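Local structure of putative lipoprotein (Parabacteroides distasonis ATCC 8503, 3JX8) at residues Glu25-Gly30 against Lys67-Ser72; Val47-Asn52 against Leu84-Tyr89; Asp178-Asn183 against Cys195-Ala200. The protein is of unknown function but, as a putative lipoprotein with an adhesin-like head domain, may bind lipid or take part in cell adhesion. All blocks are in the same frame, centred on the assembly; numbering follows the deposited sequence.

Contact 1: residues Glu25-Gly30 against Lys67-Ser72; sequences EITFVG and KIYPKS
Ile68 O takes a hydrogen bond from Val29 N at 2.9 Å and, beside it, a CA-H contact from Phe28 CA. Thr27 O is met in the same way, by Ile68 N over 2.9 Å and by the CA-H of Lys67. Both hydrogen bonds are nearly straight, with N-H...O angles of 171°, and strands 25-29 and 67-70 run parallel with Thr27 beside Lys67 and Phe28 beside Ile68. On one face, Phe28 CD1 lies 4.2 Å from Ile68 CG2, while Ile68 O sits near the ring plane at the edge of Phe28. Further along, Val29 CB meets Tyr69 CB at 3.6 Å. Tyr69 CG stands between its own backbone N and carbonyl carbon (chi1 52°), and the ring leads away from Val29, leaving CB to make that contact. Pro70 CD closes this end, 4.0 Å from Val29 CG1. Thr27 and Val29 also pack on Met241 and Gly242 of the second subunit. Phe28 and Ile68 face inward onto Phe34 and Ile91, the Phe28 and Phe34 rings meeting edge-to-face. In the sheet, strand 25-29 lies between strands 65-70 and 100-104, parallel to both.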
loop_
_atom_site.group_PDB
_atom_site.type_symbol
_atom_site.label_atom_id
_atom_site.label_comp_id
_atom_site.label_asym_id
_atom_site.label_seq_id
_atom_site.Cartn_x
_atom_site.Cartn_y
_atom_site.Cartn_z
ATOM N N GLU A 25 6.745 14.099 19.779
ATOM C CA GLU A 25 6.896 13.323 18.561
ATOM C C GLU A 25 8.267 12.635 18.548
ATOM O O GLU A 25 9.245 13.187 19.074
ATOM C CB GLU A 25 6.701 14.278 17.403
ATOM C CG GLU A 25 6.837 13.674 16.057
ATOM C CD GLU A 25 6.579 14.685 14.942
ATOM O OE1 GLU A 25 5.694 15.587 15.137
ATOM O OE2 GLU A 25 7.266 14.546 13.883
ATOM N N ILE A 26 8.317 11.417 17.994
ATOM C CA ILE A 26 9.547 10.604 17.901
ATOM C C ILE A 26 9.798 10.183 16.467
ATOM O O ILE A 26 8.913 9.625 15.828
ATOM C CB ILE A 26 9.473 9.322 18.753
ATOM C CG1 ILE A 26 9.378 9.642 20.261
ATOM C CG2 ILE A 26 10.697 8.419 18.479
ATOM C CD1 ILE A 26 9.055 8.388 21.158
ATOM N N THR A 27 11.009 10.455 15.972
ATOM C CA THR A 27 11.536 9.878 14.752
ATOM C C THR A 27 12.620 8.923 15.195
ATOM O O THR A 27 13.654 9.368 15.700
ATOM C CB THR A 27 12.206 10.940 13.866
ATOM O OG1 THR A 27 11.210 11.826 13.404
ATOM C CG2 THR A 27 12.865 10.307 12.665
ATOM N N PHE A 28 12.409 7.632 14.999
ATOM C CA PHE A 28 13.344 6.596 15.448
ATOM C C PHE A 28 13.682 5.683 14.304
ATOM O O PHE A 28 12.812 5.002 13.796
ATOM C CB PHE A 28 12.700 5.777 16.550
ATOM C CG PHE A 28 13.415 4.492 16.857
ATOM C CD1 PHE A 28 14.796 4.459 17.009
ATOM C CD2 PHE A 28 12.692 3.326 17.067
ATOM C CE1 PHE A 28 15.462 3.262 17.295
ATOM C CE2 PHE A 28 13.345 2.109 17.357
ATOM C CZ PHE A 28 14.738 2.093 17.476
ATOM N N VAL A 29 14.934 5.655 13.885
ATOM C CA VAL A 29 15.358 4.767 12.831
ATOM C C VAL A 29 16.411 3.868 13.425
ATOM O O VAL A 29 17.405 4.355 13.990
ATOM C CB VAL A 29 16.016 5.549 11.693
ATOM C CG1 VAL A 29 16.566 4.572 10.608
ATOM C CG2 VAL A 29 15.068 6.643 11.188
ATOM N N GLY A 30 16.250 2.571 13.260
ATOM C CA GLY A 30 17.257 1.633 13.739
ATOM C C GLY A 30 16.714 0.384 14.386
ATOM O O GLY A 30 15.501 0.118 14.373
ATOM N N LYS A 67 14.694 12.738 18.011
ATOM C CA LYS A 67 15.254 12.186 16.812
ATOM C C LYS A 67 16.425 11.289 17.165
ATOM O O LYS A 67 17.414 11.765 17.768
ATOM C CB LYS A 67 15.730 13.325 15.932
ATOM C CG LYS A 67 14.617 14.237 15.470
ATOM C CD LYS A 67 15.197 15.460 14.772
ATOM C CE LYS A 67 14.103 16.412 14.310
ATOM N NZ LYS A 67 14.580 17.386 13.241
ATOM N N ILE A 68 16.310 10.004 16.802
ATOM C CA ILE A 68 17.361 8.996 16.999
ATOM C C ILE A 68 17.521 8.240 15.680
ATOM O O ILE A 68 16.620 7.515 15.254
ATOM C CB ILE A 68 17.036 8.023 18.166
ATOM C CG1 ILE A 68 17.007 8.804 19.482
ATOM C CG2 ILE A 68 18.068 6.858 18.256
ATOM C CD1 ILE A 68 16.564 8.002 20.712
ATOM N N TYR A 69 18.647 8.422 15.016
ATOM C CA TYR A 69 18.886 7.716 13.765
ATOM C C TYR A 69 20.350 7.778 13.387
ATOM O O TYR A 69 21.065 8.673 13.853
ATOM C CB TYR A 69 18.022 8.326 12.653
ATOM C CG TYR A 69 18.161 9.813 12.523
ATOM C CD1 TYR A 69 19.206 10.351 11.815
ATOM C CD2 TYR A 69 17.236 10.676 13.067
ATOM C CE1 TYR A 69 19.363 11.701 11.681
ATOM C CE2 TYR A 69 17.394 12.066 12.934
ATOM C CZ TYR A 69 18.463 12.550 12.250
ATOM O OH TYR A 69 18.668 13.900 12.083
ATOM N N PRO A 70 20.807 6.829 12.544
ATOM C CA PRO A 70 22.180 6.887 12.057
ATOM C C PRO A 70 22.428 8.130 11.237
ATOM O O PRO A 70 21.553 8.556 10.486
ATOM C CB PRO A 70 22.313 5.640 11.188
ATOM C CG PRO A 70 21.226 4.740 11.644
ATOM C CD PRO A 70 20.107 5.636 12.044
ATOM N N LYS A 71 23.605 8.729 11.410
ATOM C CA LYS A 71 23.986 9.865 10.600
ATOM C C LYS A 71 24.071 9.503 9.107
ATOM O O LYS A 71 24.310 8.343 8.734
ATOM C CB LYS A 71 25.353 10.395 11.027
ATOM C CG LYS A 71 25.395 11.025 12.399
ATOM C CD LYS A 71 26.810 11.521 12.716
ATOM C CE LYS A 71 26.866 11.998 14.166
ATOM N NZ LYS A 71 28.213 12.432 14.604
ATOM N N SER A 72 23.917 10.534 8.284
ATOM C CA SER A 72 24.292 10.466 6.883
ATOM C C SER A 72 25.749 10.183 6.744
ATOM O O SER A 72 26.550 10.663 7.536
ATOM C CB SER A 72 24.061 11.790 6.181
ATOM O OG SER A 72 22.704 12.111 6.145
#

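Contact 2: residues Val47-Asn52 against Leu84-Tyr89; sequences VTIDEN and LRPTVY
Ile49 lays its CD1 methyl over the centre of the Tyr89 ring, 3.5 Å from the centroid and 8° off the ring normal, a CH-pi contact at the tightly packed heart of this pairing. With CG1 anti to the backbone N (chi1 -160°), the isoleucine runs alongside the tyrosine, both side chains pointing the same way, and its CG1 also rests on Pro86 CB at 3.8 Å. Val47 CG1 comes to the ring edge instead, 4.0 Å from Tyr89 CE1. The backbones are joined here by CA-H...O contacts in both directions: Tyr89 CA approaches Thr48 O to 3.2 Å, and Ile49 CA approaches Val88 O to 3.4 Å.

Toward solvent the contact turns polar. The buried Asp50 carboxylate reaches out to the exposed Thr87 at the rim, the two side chains meeting at about a right angle. Thr87 N donates to Asp50 OD1 over 2.7 Å, on the syn side but 23° out of the carboxylate plane, and Val88 N adds a weak, longer bond to the same oxygen. The other oxygen, Asp50 OD2, accepts a bond from Gly11 N and lies so close to Thr87 OG1 that the exact length of that hydrogen bond is doubtful. Near this surface Thr48 CG2 and Val88 CG1 are 4.3 Å apart, a looser approach than that of Ile49 to Tyr89.

Asp50, at the end of strand 44-50, thus ties its side chain to the 86-88 connection, chiefly through Thr87 N, where antiparallel strands 44-50 and 89-95 pair at the N-terminal end of the beta-helix.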
loop_
_atom_site.group_PDB
_atom_site.type_symbol
_atom_site.label_atom_id
_atom_site.label_comp_id
_atom_site.label_asym_id
_atom_site.label_seq_id
_atom_site.Cartn_x
_atom_site.Cartn_y
_atom_site.Cartn_z
ATOM N N VAL A 47 20.503 6.128 26.283
ATOM C CA VAL A 47 20.852 5.258 25.153
ATOM C C VAL A 47 22.073 4.420 25.538
ATOM O O VAL A 47 23.078 4.956 26.038
ATOM C CB VAL A 47 21.208 6.068 23.887
ATOM C CG1 VAL A 47 21.647 5.125 22.743
ATOM C CG2 VAL A 47 20.052 6.972 23.462
ATOM N N THR A 48 21.979 3.115 25.297
ATOM C CA THR A 48 23.066 2.186 25.499
ATOM C C THR A 48 23.414 1.554 24.149
ATOM O O THR A 48 22.570 0.920 23.501
ATOM C CB THR A 48 22.669 1.099 26.485
ATOM O OG1 THR A 48 22.281 1.701 27.727
ATOM C CG2 THR A 48 23.831 0.094 26.715
ATOM N N ILE A 49 24.660 1.715 23.722
ATOM C CA ILE A 49 25.121 1.122 22.463
ATOM C C ILE A 49 26.639 0.938 22.566
ATOM O O ILE A 49 27.294 1.572 23.431
ATOM C CB ILE A 49 24.696 2.026 21.239
ATOM C CG1 ILE A 49 24.721 1.230 19.922
ATOM C CG2 ILE A 49 25.543 3.321 21.140
ATOM C CD1 ILE A 49 23.968 1.915 18.776
ATOM N N ASP A 50 27.209 0.086 21.719
ATOM C CA ASP A 50 28.652 -0.025 21.640
ATOM C C ASP A 50 29.248 1.390 21.573
ATOM O O ASP A 50 28.789 2.237 20.799
ATOM C CB ASP A 50 29.098 -0.848 20.426
ATOM C CG ASP A 50 28.456 -2.241 20.389
ATOM O OD1 ASP A 50 27.234 -2.301 20.189
ATOM O OD2 ASP A 50 29.161 -3.270 20.541
ATOM N N GLU A 51 30.272 1.634 22.392
ATOM C CA GLU A 51 30.804 2.976 22.594
ATOM C C GLU A 51 31.196 3.640 21.272
ATOM O O GLU A 51 31.043 4.854 21.099
ATOM C CB GLU A 51 31.995 2.965 23.554
ATOM C CG GLU A 51 33.204 2.217 23.025
ATOM C CD GLU A 51 34.296 1.969 24.070
ATOM O OE1 GLU A 51 34.360 2.668 25.123
ATOM O OE2 GLU A 51 35.122 1.085 23.777
ATOM N N ASN A 52 31.693 2.848 20.334
ATOM C CA ASN A 52 32.135 3.403 19.063
ATOM C C ASN A 52 30.988 3.898 18.158
ATOM O O ASN A 52 31.197 4.755 17.324
ATOM C CB ASN A 52 33.041 2.407 18.340
ATOM C CG ASN A 52 32.318 1.135 17.956
ATOM O OD1 ASN A 52 31.608 0.544 18.757
ATOM N ND2 ASN A 52 32.515 0.698 16.716
ATOM N N LEU A 84 24.726 0.481 10.912
ATOM C CA LEU A 84 25.334 0.222 12.201
ATOM C C LEU A 84 25.002 -1.217 12.610
ATOM O O LEU A 84 23.877 -1.658 12.455
ATOM C CB LEU A 84 24.818 1.217 13.232
ATOM C CG LEU A 84 24.954 2.707 12.857
ATOM C CD1 LEU A 84 24.480 3.608 13.974
ATOM C CD2 LEU A 84 26.343 3.070 12.471
ATOM N N ARG A 85 25.999 -1.944 13.107
ATOM C CA ARG A 85 25.779 -3.288 13.611
ATOM C C ARG A 85 26.172 -3.335 15.086
ATOM O O ARG A 85 27.294 -3.738 15.409
ATOM C CB ARG A 85 26.601 -4.309 12.811
ATOM C CG ARG A 85 26.392 -4.268 11.316
ATOM C CD ARG A 85 24.991 -4.567 10.920
ATOM N NE ARG A 85 24.870 -4.533 9.464
ATOM C CZ ARG A 85 25.245 -5.510 8.622
ATOM N NH1 ARG A 85 25.752 -6.650 9.060
ATOM N NH2 ARG A 85 25.100 -5.348 7.315
ATOM N N PRO A 86 25.267 -2.908 15.977
ATOM C CA PRO A 86 25.567 -2.953 17.400
ATOM C C PRO A 86 25.538 -4.361 17.956
ATOM O O PRO A 86 24.892 -5.224 17.388
ATOM C CB PRO A 86 24.450 -2.106 18.031
ATOM C CG PRO A 86 23.383 -2.088 17.067
ATOM C CD PRO A 86 23.994 -2.219 15.720
ATOM N N THR A 87 26.272 -4.587 19.044
ATOM C CA THR A 87 26.156 -5.821 19.805
ATOM C C THR A 87 25.068 -5.654 20.874
ATOM O O THR A 87 24.512 -6.635 21.318
ATOM C CB THR A 87 27.495 -6.260 20.422
ATOM O OG1 THR A 87 27.952 -5.290 21.358
ATOM C CG2 THR A 87 28.550 -6.439 19.334
ATOM N N VAL A 88 24.736 -4.417 21.242
ATOM C CA VAL A 88 23.691 -4.121 22.235
ATOM C C VAL A 88 23.154 -2.768 21.830
ATOM O O VAL A 88 23.937 -1.897 21.477
ATOM C CB VAL A 88 24.280 -3.910 23.673
ATOM C CG1 VAL A 88 23.153 -3.666 24.691
ATOM C CG2 VAL A 88 25.098 -5.075 24.102
ATOM N N TYR A 89 21.846 -2.565 21.886
ATOM C CA TYR A 89 21.274 -1.268 21.531
ATOM C C TYR A 89 19.925 -1.134 22.199
ATOM O O TYR A 89 18.970 -1.807 21.814
ATOM C CB TYR A 89 21.205 -1.109 20.013
ATOM C CG TYR A 89 20.849 0.268 19.484
ATOM C CD1 TYR A 89 20.817 1.409 20.301
ATOM C CD2 TYR A 89 20.574 0.440 18.133
ATOM C CE1 TYR A 89 20.486 2.653 19.779
ATOM C CE2 TYR A 89 20.265 1.697 17.612
ATOM C CZ TYR A 89 20.215 2.788 18.436
ATOM O OH TYR A 89 19.925 4.014 17.900
#

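Contact 3: residues Asp178-Asn183 against Cys195-Ala200; sequences DRASFN and CQARKA. With SO4 (sulfate ion), chain I.
Successive coils of a right-handed parallel beta-helix, the architecture of the pectate-lyase-like clan, meet at a corner where residues 178-179 and 198-199 turn from one face to the next. Asp178 O receives a straight bond from Lys199 N (3.0 Å) and a weak one from Arg198 N; two residues further on, Ala180 N donates to Lys199 O over 2.9 Å. These bonds put Arg179 beside Lys199 and Ala180 beside Ala200 in parallel register. Inside the corner, Ala180 CB touches Ala197 CB at 4.0 Å, and the buried Phe182 continues the apolar interior on Ile190 and Val212.

Outside, the Asp178 carboxylate and Arg198 guanidinium form a side-on, two-nitrogen salt bridge: Arg198 NE reaches Asp178 OD1 at 2.7 Å and Arg198 NH2 reaches Asp178 OD2 at 3.1 Å. Both oxygens lie near the guanidinium plane, although the two flat groups are turned 31° apart. The Arg198 chain is extended through its first two torsions; a turn at chi3 (63°), with chi4 near a right angle, brings its NE edge round to the aspartate. Lys199 CG lies over one guanidinium face, offset toward its rim, and this lysine also bends at its third torsion, running beside Arg179. A sulfate, probably from the crystallisation liquor, is bound by both basic residues: Arg198 NH1 and NH2 make weak bonds to its O4, whereas Lys199 NZ reaches sulfate O1 at 2.6 Å and sulfate O2 at 2.7 Å.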
loop_
_atom_site.group_PDB
_atom_site.type_symbol
_atom_site.label_atom_id
_atom_site.label_comp_id
_atom_site.label_asym_id
_atom_site.label_seq_id
_atom_site.Cartn_x
_atom_site.Cartn_y
_atom_site.Cartn_z
ATOM N N ASP A 178 -15.273 2.203 19.825
ATOM C CA ASP A 178 -16.583 2.574 19.337
ATOM C C ASP A 178 -16.598 2.456 17.809
ATOM O O ASP A 178 -17.385 1.677 17.266
ATOM C CB ASP A 178 -16.969 3.975 19.782
ATOM C CG ASP A 178 -18.391 4.326 19.404
ATOM O OD1 ASP A 178 -19.322 3.602 19.800
ATOM O OD2 ASP A 178 -18.585 5.329 18.704
ATOM N N ARG A 179 -15.737 3.215 17.137
ATOM C CA ARG A 179 -15.600 3.137 15.672
ATOM C C ARG A 179 -14.209 2.713 15.269
ATOM O O ARG A 179 -13.225 3.244 15.800
ATOM C CB ARG A 179 -15.923 4.458 15.007
ATOM C CG ARG A 179 -17.390 4.863 15.220
ATOM C CD ARG A 179 -17.735 6.167 14.563
ATOM N NE ARG A 179 -16.851 7.190 15.074
ATOM C CZ ARG A 179 -16.633 8.373 14.511
ATOM N NH1 ARG A 179 -17.263 8.720 13.390
ATOM N NH2 ARG A 179 -15.784 9.225 15.093
ATOM N N ALA A 180 -14.146 1.760 14.338
ATOM C CA ALA A 180 -12.911 1.210 13.829
ATOM C C ALA A 180 -12.885 1.275 12.305
ATOM O O ALA A 180 -13.908 1.054 11.609
ATOM C CB ALA A 180 -12.731 -0.251 14.277
ATOM N N SER A 181 -11.693 1.541 11.790
ATOM C CA SER A 181 -11.434 1.484 10.379
ATOM C C SER A 181 -10.174 0.606 10.140
ATOM O O SER A 181 -9.107 0.887 10.690
ATOM C CB SER A 181 -11.280 2.896 9.879
ATOM O OG SER A 181 -10.694 2.845 8.610
ATOM N N PHE A 182 -10.324 -0.483 9.384
ATOM C CA PHE A 182 -9.252 -1.429 9.080
ATOM C C PHE A 182 -8.980 -1.530 7.587
ATOM O O PHE A 182 -9.881 -1.867 6.794
ATOM C CB PHE A 182 -9.626 -2.808 9.586
ATOM C CG PHE A 182 -9.825 -2.877 11.059
ATOM C CD1 PHE A 182 -8.855 -2.422 11.929
ATOM C CD2 PHE A 182 -10.966 -3.443 11.594
ATOM C CE1 PHE A 182 -9.044 -2.497 13.310
ATOM C CE2 PHE A 182 -11.145 -3.532 12.979
ATOM C CZ PHE A 182 -10.171 -3.056 13.835
ATOM N N ASN A 183 -7.738 -1.270 7.197
ATOM C CA ASN A 183 -7.370 -1.169 5.795
ATOM C C ASN A 183 -6.121 -1.979 5.514
ATOM O O ASN A 183 -5.117 -1.836 6.213
ATOM C CB ASN A 183 -7.118 0.268 5.436
ATOM C CG ASN A 183 -8.256 1.142 5.806
ATOM O OD1 ASN A 183 -9.239 1.240 5.073
ATOM N ND2 ASN A 183 -8.182 1.747 6.990
ATOM N N CYS A 195 -11.012 -7.353 19.301
ATOM C CA CYS A 195 -11.206 -5.940 19.421
ATOM C C CYS A 195 -12.651 -5.683 19.100
ATOM O O CYS A 195 -13.036 -5.674 17.955
ATOM C CB CYS A 195 -10.289 -5.176 18.499
ATOM S SG CYS A 195 -10.649 -3.423 18.545
ATOM N N GLN A 196 -13.461 -5.484 20.130
ATOM C CA GLN A 196 -14.886 -5.294 19.947
ATOM C C GLN A 196 -15.218 -3.874 19.510
ATOM O O GLN A 196 -15.111 -2.932 20.284
ATOM C CB GLN A 196 -15.633 -5.631 21.234
ATOM C CG GLN A 196 -17.128 -5.653 21.076
ATOM C CD GLN A 196 -17.843 -5.650 22.414
ATOM O OE1 GLN A 196 -18.385 -6.650 22.828
ATOM N NE2 GLN A 196 -17.804 -4.526 23.105
ATOM N N ALA A 197 -15.648 -3.756 18.264
ATOM C CA ALA A 197 -16.086 -2.500 17.680
ATOM C C ALA A 197 -17.602 -2.448 17.619
ATOM O O ALA A 197 -18.258 -3.448 17.319
ATOM C CB ALA A 197 -15.535 -2.355 16.290
ATOM N N ARG A 198 -18.169 -1.269 17.867
ATOM C CA ARG A 198 -19.584 -1.075 17.586
ATOM C C ARG A 198 -19.800 -0.959 16.072
ATOM O O ARG A 198 -20.636 -1.662 15.517
ATOM C CB ARG A 198 -20.151 0.139 18.328
ATOM C CG ARG A 198 -21.639 0.334 18.069
ATOM C CD ARG A 198 -22.221 1.472 18.911
ATOM N NE ARG A 198 -21.598 2.750 18.552
ATOM C CZ ARG A 198 -21.982 3.562 17.568
ATOM N NH1 ARG A 198 -23.040 3.284 16.810
ATOM N NH2 ARG A 198 -21.292 4.675 17.331
ATOM N N LYS A 199 -19.069 -0.037 15.442
ATOM C CA LYS A 199 -19.076 0.133 14.002
ATOM C C LYS A 199 -17.676 -0.083 13.448
ATOM O O LYS A 199 -16.702 0.444 13.987
ATOM C CB LYS A 199 -19.527 1.535 13.625
ATOM C CG LYS A 199 -20.898 1.917 14.201
ATOM C CD LYS A 199 -21.651 3.001 13.371
ATOM C CE LYS A 199 -20.962 4.365 13.344
ATOM N NZ LYS A 199 -21.842 5.478 12.792
ATOM N N ALA A 200 -17.573 -0.841 12.368
ATOM C CA ALA A 200 -16.295 -1.048 11.690
ATOM C C ALA A 200 -16.431 -0.959 10.174
ATOM O O ALA A 200 -17.420 -1.439 9.570
ATOM C CB ALA A 200 -15.705 -2.366 12.066
HETATM S S SO4 I . -23.997 6.397 14.972
HETATM O O1 SO4 I . -24.077 5.286 14.038
HETATM O O2 SO4 I . -22.886 7.268 14.597
HETATM O O3 SO4 I . -25.269 7.099 14.961
HETATM O O4 SO4 I . -23.815 5.899 16.319
#

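Contacts 1 and 2 interlock near the N-terminal end of the fold: their segments alternate along the chain, their centres are 14 Å apart, and they touch where Ile68 CG2 packs 3.4 Å from Tyr89 OH and Pro70 against Leu84. Contact 3 comes later in the sequence, across the chain's centre, about 32 Å from contact 1 and 40 Å from contact 2 between centres. Contacts 1 and 3 nevertheless share one long sheet, in which strands 25-29, 100-104, 120-125, 140-146, 160-166, 180-185 and 200-205 follow in order. Contact 1 is parallel and contact 2 lies by the antiparallel strands 44-50 and 89-95, whereas contact 3 belongs to regularly stacked coils that extend the elongated molecule.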